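Local coordinates for fuculose-1-phosphate aldolase (Glaciozyma antarctica, PDB 4XXF), which belongs to the class II aldolase and adducin family and holds a zinc ion in a site built from three histidines, at residues G2-P10 / H233-A241; F38-R49 / R109-S120. One frame throughout, in Å; residues are numbered along the deposited sequence. Where two conformers were deposited one is given.

Interaction 1: residues G2-P10 / H233-A241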
loop_
_atom_site.group_PDB
_atom_site.type_symbol
_atom_site.label_atom_id
_atom_site.label_comp_id
_atom_site.label_asym_id
_atom_site.label_seq_id
_atom_site.Cartn_x
_atom_site.Cartn_y
_atom_site.Cartn_z
ATOM N N GLY A 2 -5.645 34.241 11.628
ATOM C CA GLY A 2 -6.881 33.589 12.030
ATOM C C GLY A 2 -6.758 32.107 12.354
ATOM O O GLY A 2 -7.622 31.314 11.981
ATOM N N LEU A 3 -5.696 31.731 13.059
ATOM C CA LEU A 3 -5.463 30.323 13.380
ATOM C C LEU A 3 -6.450 29.785 14.416
ATOM O O LEU A 3 -6.880 28.635 14.324
ATOM C CB LEU A 3 -4.031 30.121 13.875
ATOM C CG LEU A 3 -3.651 28.701 14.296
ATOM C CD1 LEU A 3 -3.836 27.719 13.142
ATOM C CD2 LEU A 3 -2.219 28.674 14.793
ATOM N N ALA A 4 -6.811 30.612 15.393
ATOM C CA ALA A 4 -7.700 30.186 16.474
ATOM C C ALA A 4 -9.023 29.609 15.961
ATOM O O ALA A 4 -9.478 28.575 16.449
ATOM C CB ALA A 4 -7.966 31.346 17.420
ATOM N N ALA A 5 -9.624 30.265 14.970
ATOM C CA ALA A 5 -10.895 29.818 14.395
ATOM C C ALA A 5 -10.778 28.453 13.728
ATOM O O ALA A 5 -11.768 27.735 13.575
ATOM C CB ALA A 5 -11.408 30.841 13.391
ATOM N N LEU A 6 -9.563 28.099 13.327
ATOM C CA LEU A 6 -9.331 26.839 12.634
ATOM C C LEU A 6 -9.107 25.679 13.601
ATOM O O LEU A 6 -9.030 24.532 13.179
ATOM C CB LEU A 6 -8.132 26.971 11.695
ATOM C CG LEU A 6 -8.278 27.987 10.560
ATOM C CD1 LEU A 6 -6.957 28.159 9.841
ATOM C CD2 LEU A 6 -9.366 27.559 9.589
ATOM N N THR A 7 -9.011 25.978 14.894
ATOM C CA THR A 7 -8.690 24.957 15.887
ATOM C C THR A 7 -9.899 24.601 16.734
ATOM O O THR A 7 -9.790 23.859 17.708
ATOM C CB THR A 7 -7.563 25.409 16.825
ATOM O OG1 THR A 7 -8.026 26.491 17.645
ATOM C CG2 THR A 7 -6.346 25.861 16.035
ATOM N N LYS A 8 -11.049 25.151 16.361
ATOM C CA LYS A 8 -12.293 24.925 17.086
ATOM C C LYS A 8 -13.423 24.692 16.104
ATOM O O LYS A 8 -13.358 25.164 14.971
ATOM C CB LYS A 8 -12.637 26.123 17.981
ATOM C CG LYS A 8 -11.563 26.536 18.977
ATOM C CD LYS A 8 -11.935 27.861 19.641
ATOM C CE LYS A 8 -10.745 28.480 20.360
ATOM N NZ LYS A 8 -10.980 29.907 20.731
ATOM N N PRO A 9 -14.475 23.979 16.533
ATOM C CA PRO A 9 -15.649 23.793 15.675
ATOM C C PRO A 9 -16.323 25.126 15.361
ATOM O O PRO A 9 -16.122 26.098 16.092
ATOM C CB PRO A 9 -16.575 22.906 16.521
ATOM C CG PRO A 9 -15.698 22.286 17.547
ATOM C CD PRO A 9 -14.605 23.267 17.818
ATOM N N PRO A 10 -17.123 25.181 14.288
ATOM C CA PRO A 10 -17.896 26.405 14.041
ATOM C C PRO A 10 -18.935 26.658 15.136
ATOM O O PRO A 10 -19.270 25.743 15.883
ATOM C CB PRO A 10 -18.575 26.129 12.697
ATOM C CG PRO A 10 -18.615 24.643 12.593
ATOM C CD PRO A 10 -17.376 24.145 13.272
ATOM N N HIS A 233 -2.621 18.903 23.043
ATOM C CA HIS A 233 -3.852 19.436 23.620
ATOM C C HIS A 233 -4.986 19.379 22.601
ATOM O O HIS A 233 -4.765 19.136 21.417
ATOM C CB HIS A 233 -3.644 20.866 24.156
ATOM C CG HIS A 233 -3.177 21.856 23.131
ATOM N ND1 HIS A 233 -4.029 22.448 22.222
ATOM C CD2 HIS A 233 -1.955 22.391 22.902
ATOM C CE1 HIS A 233 -3.346 23.285 21.462
ATOM N NE2 HIS A 233 -2.085 23.270 21.854
ATOM N N GLU A 234 -6.208 19.599 23.074
ATOM C CA GLU A 234 -7.389 19.325 22.263
ATOM C C GLU A 234 -7.554 20.246 21.062
ATOM O O GLU A 234 -7.979 19.791 20.006
ATOM C CB GLU A 234 -8.635 19.355 23.150
ATOM C CG GLU A 234 -8.731 18.129 24.068
ATOM C CD GLU A 234 -8.899 16.847 23.270
ATOM O OE1 GLU A 234 -9.974 16.683 22.658
ATOM O OE2 GLU A 234 -7.959 16.015 23.238
ATOM N N GLN A 235 -7.196 21.521 21.195
ATOM C CA GLN A 235 -7.225 22.413 20.036
ATOM C C GLN A 235 -6.210 21.985 18.977
ATOM O O GLN A 235 -6.488 22.046 17.780
ATOM C CB GLN A 235 -6.969 23.861 20.447
ATOM C CG GLN A 235 -8.156 24.525 21.108
ATOM C CD GLN A 235 -7.849 25.946 21.519
ATOM O OE1 GLN A 235 -7.549 26.216 22.682
ATOM N NE2 GLN A 235 -7.911 26.866 20.562
ATOM N N ALA A 236 -5.026 21.560 19.411
ATOM C CA ALA A 236 -4.040 21.036 18.466
ATOM C C ALA A 236 -4.551 19.784 17.764
ATOM O O ALA A 236 -4.315 19.598 16.571
ATOM C CB ALA A 236 -2.721 20.740 19.166
ATOM N N GLY A 237 -5.264 18.936 18.499
ATOM C CA GLY A 237 -5.865 17.757 17.900
ATOM C C GLY A 237 -6.866 18.108 16.823
ATOM O O GLY A 237 -6.859 17.527 15.738
ATOM N N TYR A 238 -7.720 19.084 17.127
ATOM C CA TYR A 238 -8.698 19.559 16.161
ATOM C C TYR A 238 -7.999 19.984 14.865
ATOM O O TYR A 238 -8.382 19.592 13.760
ATOM C CB TYR A 238 -9.513 20.728 16.751
ATOM C CG TYR A 238 -10.757 21.027 15.952
ATOM C CD1 TYR A 238 -10.717 21.849 14.832
ATOM C CD2 TYR A 238 -11.958 20.432 16.287
ATOM C CE1 TYR A 238 -11.858 22.086 14.080
ATOM C CE2 TYR A 238 -13.094 20.657 15.548
ATOM C CZ TYR A 238 -13.041 21.476 14.447
ATOM O OH TYR A 238 -14.198 21.667 13.724
ATOM N N PHE A 239 -6.951 20.782 15.005
ATOM C CA PHE A 239 -6.244 21.297 13.837
ATOM C C PHE A 239 -5.499 20.184 13.084
ATOM O O PHE A 239 -5.494 20.139 11.844
ATOM C CB PHE A 239 -5.276 22.401 14.274
ATOM C CG PHE A 239 -4.721 23.213 13.141
ATOM C CD1 PHE A 239 -5.550 24.015 12.375
ATOM C CD2 PHE A 239 -3.365 23.209 12.867
ATOM C CE1 PHE A 239 -5.036 24.778 11.334
ATOM C CE2 PHE A 239 -2.847 23.972 11.828
ATOM C CZ PHE A 239 -3.689 24.758 11.070
ATOM N N GLN A 240 -4.883 19.270 13.822
ATOM C CA GLN A 240 -4.121 18.195 13.193
ATOM C C GLN A 240 -5.016 17.240 12.379
ATOM O O GLN A 240 -4.553 16.653 11.398
ATOM C CB GLN A 240 -3.316 17.433 14.255
ATOM C CG GLN A 240 -2.060 18.182 14.712
ATOM C CD GLN A 240 -1.428 17.608 15.975
ATOM O OE1 GLN A 240 -2.035 17.606 17.051
ATOM N NE2 GLN A 240 -0.202 17.126 15.851
ATOM N N ALA A 241 -6.290 17.120 12.748
ATOM C CA ALA A 241 -7.235 16.306 11.985
ATOM C C ALA A 241 -7.735 17.016 10.734
ATOM O O ALA A 241 -8.232 16.358 9.820
ATOM C CB ALA A 241 -8.437 15.924 12.850
#
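The hydroxyl of T7 is gripped from two directions. Across the contact, Q235 NE2 donates to T7 OG1 at 2.9 Å with an N-H...O angle of 158°, and the oxygen lies close to the plane of the amide. T7 OG1 in turn donates to the carbonyl of A4, with 2.8 Å between T7 OG1 and A4 O. That carbonyl also accepts from the backbone N of T7, both donors arriving on the same face of its plane. The torsion chi1 of 68° tucks OG1 between the backbone N and the carbonyl carbon of T7, within reach of both partners, while CG2 leans toward the base of F239. Q235 reaches out from the helix with its chain extended beyond CG, and K8 runs alongside it in the same direction, bringing K8 CE within 3.3 Å of Q235 NE2.

These residues pack the N-terminal segment, which precedes helix 15-36, against the first turns of the C-terminal helix 234-256, and two aromatic side chains of that helix carry the apolar part. F239 receives L3 CD1 over one face in a CH-pi contact, 3.9 Å from CD1 to the ring centroid and 24° off the normal. L6 O sits at the edge of the same ring, and L6 CB approaches F239 CE1 at 3.8 Å. F62 of a second subunit meets F239 edge-to-face, and I93 of that subunit packs on L3 and L6. The preceding residue, Y238, points toward the segment: its ring runs beneath the K8-P9 peptide, whose K8 C and P9 N lie over one face. P9 CG rests 3.7 Å from Y238 CE2, and the phenol oxygen Y238 OH comes to 3.2 Å from P9 CA. Both P9 and Y238 also touch T189.

Interaction 2: residues F38-R49 / R109-S120. With ZN (zinc ion), chain B.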
loop_
_atom_site.group_PDB
_atom_site.type_symbol
_atom_site.label_atom_id
_atom_site.label_comp_id
_atom_site.label_asym_id
_atom_site.label_seq_id
_atom_site.Cartn_x
_atom_site.Cartn_y
_atom_site.Cartn_z
ATOM N N PHE A 38 -8.359 1.581 8.165
ATOM C CA PHE A 38 -8.318 1.276 9.592
ATOM C C PHE A 38 -9.349 0.242 10.002
ATOM O O PHE A 38 -9.321 -0.245 11.133
ATOM C CB PHE A 38 -8.571 2.530 10.439
ATOM C CG PHE A 38 -7.484 3.570 10.375
ATOM C CD1 PHE A 38 -6.212 3.296 9.885
ATOM C CD2 PHE A 38 -7.754 4.844 10.842
ATOM C CE1 PHE A 38 -5.236 4.302 9.855
ATOM C CE2 PHE A 38 -6.796 5.838 10.809
ATOM C CZ PHE A 38 -5.541 5.569 10.318
ATOM N N ASP A 39 -10.297 -0.056 9.118
ATOM C CA ASP A 39 -11.365 -0.978 9.479
ATOM C C ASP A 39 -10.996 -2.419 9.134
ATOM O O ASP A 39 -10.118 -2.689 8.318
ATOM C CB ASP A 39 -12.700 -0.566 8.829
ATOM C CG ASP A 39 -12.610 -0.269 7.330
ATOM O OD1 ASP A 39 -13.703 -0.146 6.730
ATOM O OD2 ASP A 39 -11.512 -0.133 6.735
ATOM N N HIS A 40 -11.643 -3.346 9.822
ATOM C CA HIS A 40 -11.488 -4.775 9.577
ATOM C C HIS A 40 -12.816 -5.413 9.939
ATOM O O HIS A 40 -13.406 -5.076 10.978
ATOM C CB HIS A 40 -10.323 -5.365 10.401
ATOM C CG HIS A 40 -9.956 -6.779 10.035
ATOM N ND1 HIS A 40 -9.608 -7.157 8.758
ATOM C CD2 HIS A 40 -9.861 -7.901 10.794
ATOM C CE1 HIS A 40 -9.318 -8.448 8.742
ATOM N NE2 HIS A 40 -9.464 -8.923 9.964
ATOM N N THR A 41 -13.301 -6.292 9.067
ATOM C CA THR A 41 -14.606 -6.956 9.203
ATOM C C THR A 41 -15.675 -5.967 9.700
ATOM O O THR A 41 -15.809 -4.881 9.139
ATOM C CB THR A 41 -14.523 -8.224 10.113
ATOM O OG1 THR A 41 -14.276 -7.845 11.474
ATOM C CG2 THR A 41 -13.417 -9.166 9.618
ATOM N N VAL A 42 -16.428 -6.331 10.740
ATOM C CA VAL A 42 -17.498 -5.470 11.253
ATOM C C VAL A 42 -17.141 -4.878 12.604
ATOM O O VAL A 42 -18.000 -4.309 13.291
ATOM C CB VAL A 42 -18.827 -6.246 11.355
ATOM C CG1 VAL A 42 -19.303 -6.648 9.971
ATOM C CG2 VAL A 42 -18.673 -7.472 12.263
ATOM N N ALA A 43 -15.873 -5.007 12.980
ATOM C CA ALA A 43 -15.382 -4.472 14.225
ATOM C C ALA A 43 -15.320 -2.957 14.124
ATOM O O ALA A 43 -15.223 -2.384 13.028
ATOM C CB ALA A 43 -14.008 -5.042 14.549
ATOM N N GLY A 44 -15.366 -2.300 15.264
ATOM C CA GLY A 44 -15.168 -0.872 15.251
ATOM C C GLY A 44 -16.428 -0.077 15.451
ATOM O O GLY A 44 -17.515 -0.375 14.937
ATOM N N HIS A 45 -16.241 0.983 16.209
ATOM C CA HIS A 45 -17.330 1.879 16.502
ATOM C C HIS A 45 -16.777 3.267 16.718
ATOM O O HIS A 45 -15.694 3.460 17.265
ATOM C CB HIS A 45 -18.118 1.405 17.728
ATOM C CG HIS A 45 -17.474 0.263 18.447
ATOM N ND1 HIS A 45 -16.548 0.441 19.453
ATOM C CD2 HIS A 45 -17.609 -1.075 18.294
ATOM C CE1 HIS A 45 -16.150 -0.737 19.896
ATOM N NE2 HIS A 45 -16.772 -1.675 19.204
ATOM N N LEU A 46 -17.537 4.229 16.225
ATOM C CA LEU A 46 -17.249 5.632 16.476
ATOM C C LEU A 46 -18.529 6.243 17.014
ATOM O O LEU A 46 -19.597 6.071 16.431
ATOM C CB LEU A 46 -16.790 6.358 15.206
ATOM C CG LEU A 46 -15.367 6.117 14.695
ATOM C CD1 LEU A 46 -15.222 4.755 14.005
ATOM C CD2 LEU A 46 -14.979 7.235 13.746
ATOM N N THR A 47 -18.427 6.924 18.149
ATOM C CA THR A 47 -19.604 7.510 18.775
ATOM C C THR A 47 -19.441 9.006 18.985
ATOM O O THR A 47 -18.318 9.506 19.142
ATOM C CB THR A 47 -19.902 6.870 20.149
ATOM O OG1 THR A 47 -18.746 6.964 20.995
ATOM C CG2 THR A 47 -20.300 5.394 20.002
ATOM N N VAL A 48 -20.564 9.721 18.951
ATOM C CA VAL A 48 -20.574 11.107 19.403
ATOM C C VAL A 48 -21.797 11.335 20.292
ATOM O O VAL A 48 -22.906 10.875 20.011
ATOM C CB VAL A 48 -20.541 12.118 18.211
ATOM C CG1 VAL A 48 -21.795 12.017 17.353
ATOM C CG2 VAL A 48 -20.352 13.540 18.720
ATOM N N ARG A 49 -21.567 12.038 21.390
ATOM C CA ARG A 49 -22.637 12.372 22.315
ATOM C C ARG A 49 -23.619 13.327 21.656
ATOM O O ARG A 49 -23.213 14.302 21.017
ATOM C CB ARG A 49 -22.044 13.006 23.562
ATOM C CG ARG A 49 -22.957 13.038 24.756
ATOM C CD ARG A 49 -22.320 13.855 25.837
ATOM N NE ARG A 49 -21.048 13.331 26.353
ATOM C CZ ARG A 49 -20.945 12.429 27.333
ATOM N NH1 ARG A 49 -22.033 11.879 27.854
ATOM N NH2 ARG A 49 -19.759 12.062 27.791
ATOM N N ARG A 109 -16.452 10.268 31.897
ATOM C CA ARG A 109 -15.852 11.535 31.484
ATOM C C ARG A 109 -16.800 12.404 30.665
ATOM O O ARG A 109 -16.889 12.251 29.446
ATOM C CB ARG A 109 -14.573 11.262 30.700
ATOM C CG ARG A 109 -13.523 10.552 31.539
ATOM C CD ARG A 109 -12.263 10.236 30.750
ATOM N NE ARG A 109 -11.710 11.401 30.057
ATOM C CZ ARG A 109 -10.625 11.351 29.294
ATOM N NH1 ARG A 109 -9.961 10.210 29.165
ATOM N NH2 ARG A 109 -10.205 12.438 28.666
ATOM N N PRO A 110 -17.491 13.343 31.332
ATOM C CA PRO A 110 -18.486 14.205 30.686
ATOM C C PRO A 110 -17.919 15.051 29.553
ATOM O O PRO A 110 -18.660 15.398 28.636
ATOM C CB PRO A 110 -18.969 15.102 31.831
ATOM C CG PRO A 110 -18.758 14.278 33.059
ATOM C CD PRO A 110 -17.492 13.501 32.799
ATOM N N GLU A 111 -16.630 15.372 29.614
ATOM C CA GLU A 111 -16.010 16.203 28.588
ATOM C C GLU A 111 -15.721 15.414 27.313
ATOM O O GLU A 111 -15.465 16.000 26.263
ATOM C CB GLU A 111 -14.716 16.838 29.113
ATOM C CG GLU A 111 -13.473 15.964 29.004
ATOM C CD GLU A 111 -13.374 14.919 30.104
ATOM O OE1 GLU A 111 -14.279 14.839 30.969
ATOM O OE2 GLU A 111 -12.371 14.179 30.103
ATOM N N VAL A 112 -15.738 14.088 27.397
ATOM C CA VAL A 112 -15.479 13.275 26.222
ATOM C C VAL A 112 -16.732 13.223 25.364
ATOM O O VAL A 112 -17.766 12.646 25.746
ATOM C CB VAL A 112 -15.014 11.859 26.600
ATOM C CG1 VAL A 112 -15.085 10.940 25.392
ATOM C CG2 VAL A 112 -13.594 11.906 27.138
ATOM N N GLN A 113 -16.630 13.823 24.184
ATOM C CA GLN A 113 -17.777 13.896 23.304
ATOM C C GLN A 113 -17.724 12.814 22.232
ATOM O O GLN A 113 -18.758 12.401 21.726
ATOM C CB GLN A 113 -17.857 15.296 22.689
ATOM C CG GLN A 113 -18.067 16.388 23.739
ATOM C CD GLN A 113 -19.300 16.137 24.590
ATOM O OE1 GLN A 113 -20.423 16.257 24.114
ATOM N NE2 GLN A 113 -19.092 15.767 25.849
ATOM N N ALA A 114 -16.524 12.340 21.916
ATOM C CA ALA A 114 -16.359 11.373 20.834
ATOM C C ALA A 114 -15.336 10.323 21.186
ATOM O O ALA A 114 -14.333 10.618 21.857
ATOM C CB ALA A 114 -15.941 12.080 19.550
ATOM N N ILE A 115 -15.590 9.099 20.730
ATOM C CA ILE A 115 -14.694 7.974 20.987
ATOM C C ILE A 115 -14.537 7.183 19.702
ATOM O O ILE A 115 -15.519 6.940 19.005
ATOM C CB ILE A 115 -15.243 7.072 22.133
ATOM C CG1 ILE A 115 -15.455 7.882 23.419
ATOM C CG2 ILE A 115 -14.330 5.872 22.371
ATOM C CD1 ILE A 115 -16.098 7.095 24.530
ATOM N N CYS A 116 -13.295 6.793 19.396
ATOM C CA CYS A 116 -12.977 6.004 18.200
ATOM C C CYS A 116 -12.322 4.691 18.550
ATOM O O CYS A 116 -11.358 4.660 19.308
ATOM C CB CYS A 116 -12.022 6.752 17.265
ATOM S SG CYS A 116 -12.553 8.352 16.676
ATOM N N HIS A 117 -12.814 3.616 17.951
ATOM C CA HIS A 117 -12.188 2.321 18.082
ATOM C C HIS A 117 -12.325 1.537 16.783
ATOM O O HIS A 117 -13.393 1.486 16.188
ATOM C CB HIS A 117 -12.815 1.543 19.231
ATOM C CG HIS A 117 -12.343 0.131 19.324
ATOM N ND1 HIS A 117 -11.033 -0.204 19.604
ATOM C CD2 HIS A 117 -13.002 -1.038 19.159
ATOM C CE1 HIS A 117 -10.912 -1.520 19.621
ATOM N NE2 HIS A 117 -12.093 -2.054 19.341
ATOM N N SER A 118 -11.234 0.922 16.349
ATOM C CA SER A 118 -11.240 0.096 15.155
ATOM C C SER A 118 -10.062 -0.840 15.253
ATOM O O SER A 118 -9.072 -0.518 15.915
ATOM C CB SER A 118 -11.146 0.968 13.898
ATOM O OG SER A 118 -11.433 0.236 12.721
ATOM N N HIS A 119 -10.159 -2.001 14.614
ATOM C CA HIS A 119 -9.095 -2.998 14.689
ATOM C C HIS A 119 -8.098 -2.786 13.561
ATOM O O HIS A 119 -7.953 -3.610 12.669
ATOM C CB HIS A 119 -9.694 -4.396 14.661
ATOM C CG HIS A 119 -10.527 -4.705 15.866
ATOM N ND1 HIS A 119 -11.045 -5.959 16.111
ATOM C CD2 HIS A 119 -10.929 -3.922 16.896
ATOM C CE1 HIS A 119 -11.739 -5.930 17.237
ATOM N NE2 HIS A 119 -11.674 -4.711 17.738
ATOM N N SER A 120 -7.418 -1.656 13.625
ATOM C CA SER A 120 -6.454 -1.251 12.611
ATOM C C SER A 120 -5.198 -2.097 12.704
ATOM O O SER A 120 -4.819 -2.552 13.784
ATOM C CB SER A 120 -6.128 0.235 12.756
ATOM O OG SER A 120 -5.763 0.549 14.103
HETATM ZN ZN ZN B . -12.671 -4.063 19.470
HETATM O O HOH W 1 -12.535 -2.162 12.516
HETATM O O HOH W 2 -14.445 -3.791 18.251
HETATM O O HOH W 3 -22.395 16.822 22.017
HETATM O O HOH W 4 -13.588 -5.826 19.866
HETATM O O HOH W 5 -13.951 -3.479 21.151
#
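Strands 45-49 and 114-118 pair antiparallel as neighbours in the middle of the seven-stranded mixed sheet of this AraD-like fold. H45 with H117 and T47 with I115 are hydrogen-bonded pairs, whereas L46 with C116 and V48 with A114 are non-hydrogen-bonded pairs. A classic beta bulge at the start of the second strand sets both Q113 and A114 opposite G187.

The paired strands and the buried guanidinium of R49 form the tightly packed part. Bent at chi3 (-63°), R49 turns its guanidinium back so that NH2 donates to V112 O at 2.9 Å; its NE adds a weak bond to the same oxygen. H106 supplies further partners, its O to R49 NH2 and its ND1 to V112 O. The loose side is limited to the rim beside it, where P110 is exposed and Q113 partly so.

Toward the zinc, S118 OG donates to F38 O at 2.7 Å, coming from above the carbonyl plane. A water donates to S118 OG and A43 O and accepts from H40 N and H119 N, so that its four bonds tie the H40-A43 type II' turn to S118 and H119.

At the zinc, H117 NE2 and H119 NE2 each bind at 2.1 Å, joined by H181 and three waters. L183 O accepts from H117 ND1, and D139 of a third subunit bonds to H119 ND1, which should fix the rotation of both imidazoles. A43 CB sits over one face of the H119 ring, 3.6 Å from its centroid and 16° off the normal.

Interaction 2 belongs to the core, its centre about 5 Å from that of the chain, and most of its touching residues are buried; the centre of interaction 1 lies about 16 Å away from that of the chain, and this contact is only partly buried. The first joins an N-terminal loop segment to the C-terminal helix, the second two adjacent strands, so they share no element, and their nearest atoms remain about 7 Å apart. Their chemistry follows: regular backbone bonding and metal ligation in the sheet, against a single hydrogen bond between the segments and aromatic packing at the periphery. Both reach other subunits, interaction 1 the second and interaction 2 the third, where an aspartate supports a zinc ligand from the second shell.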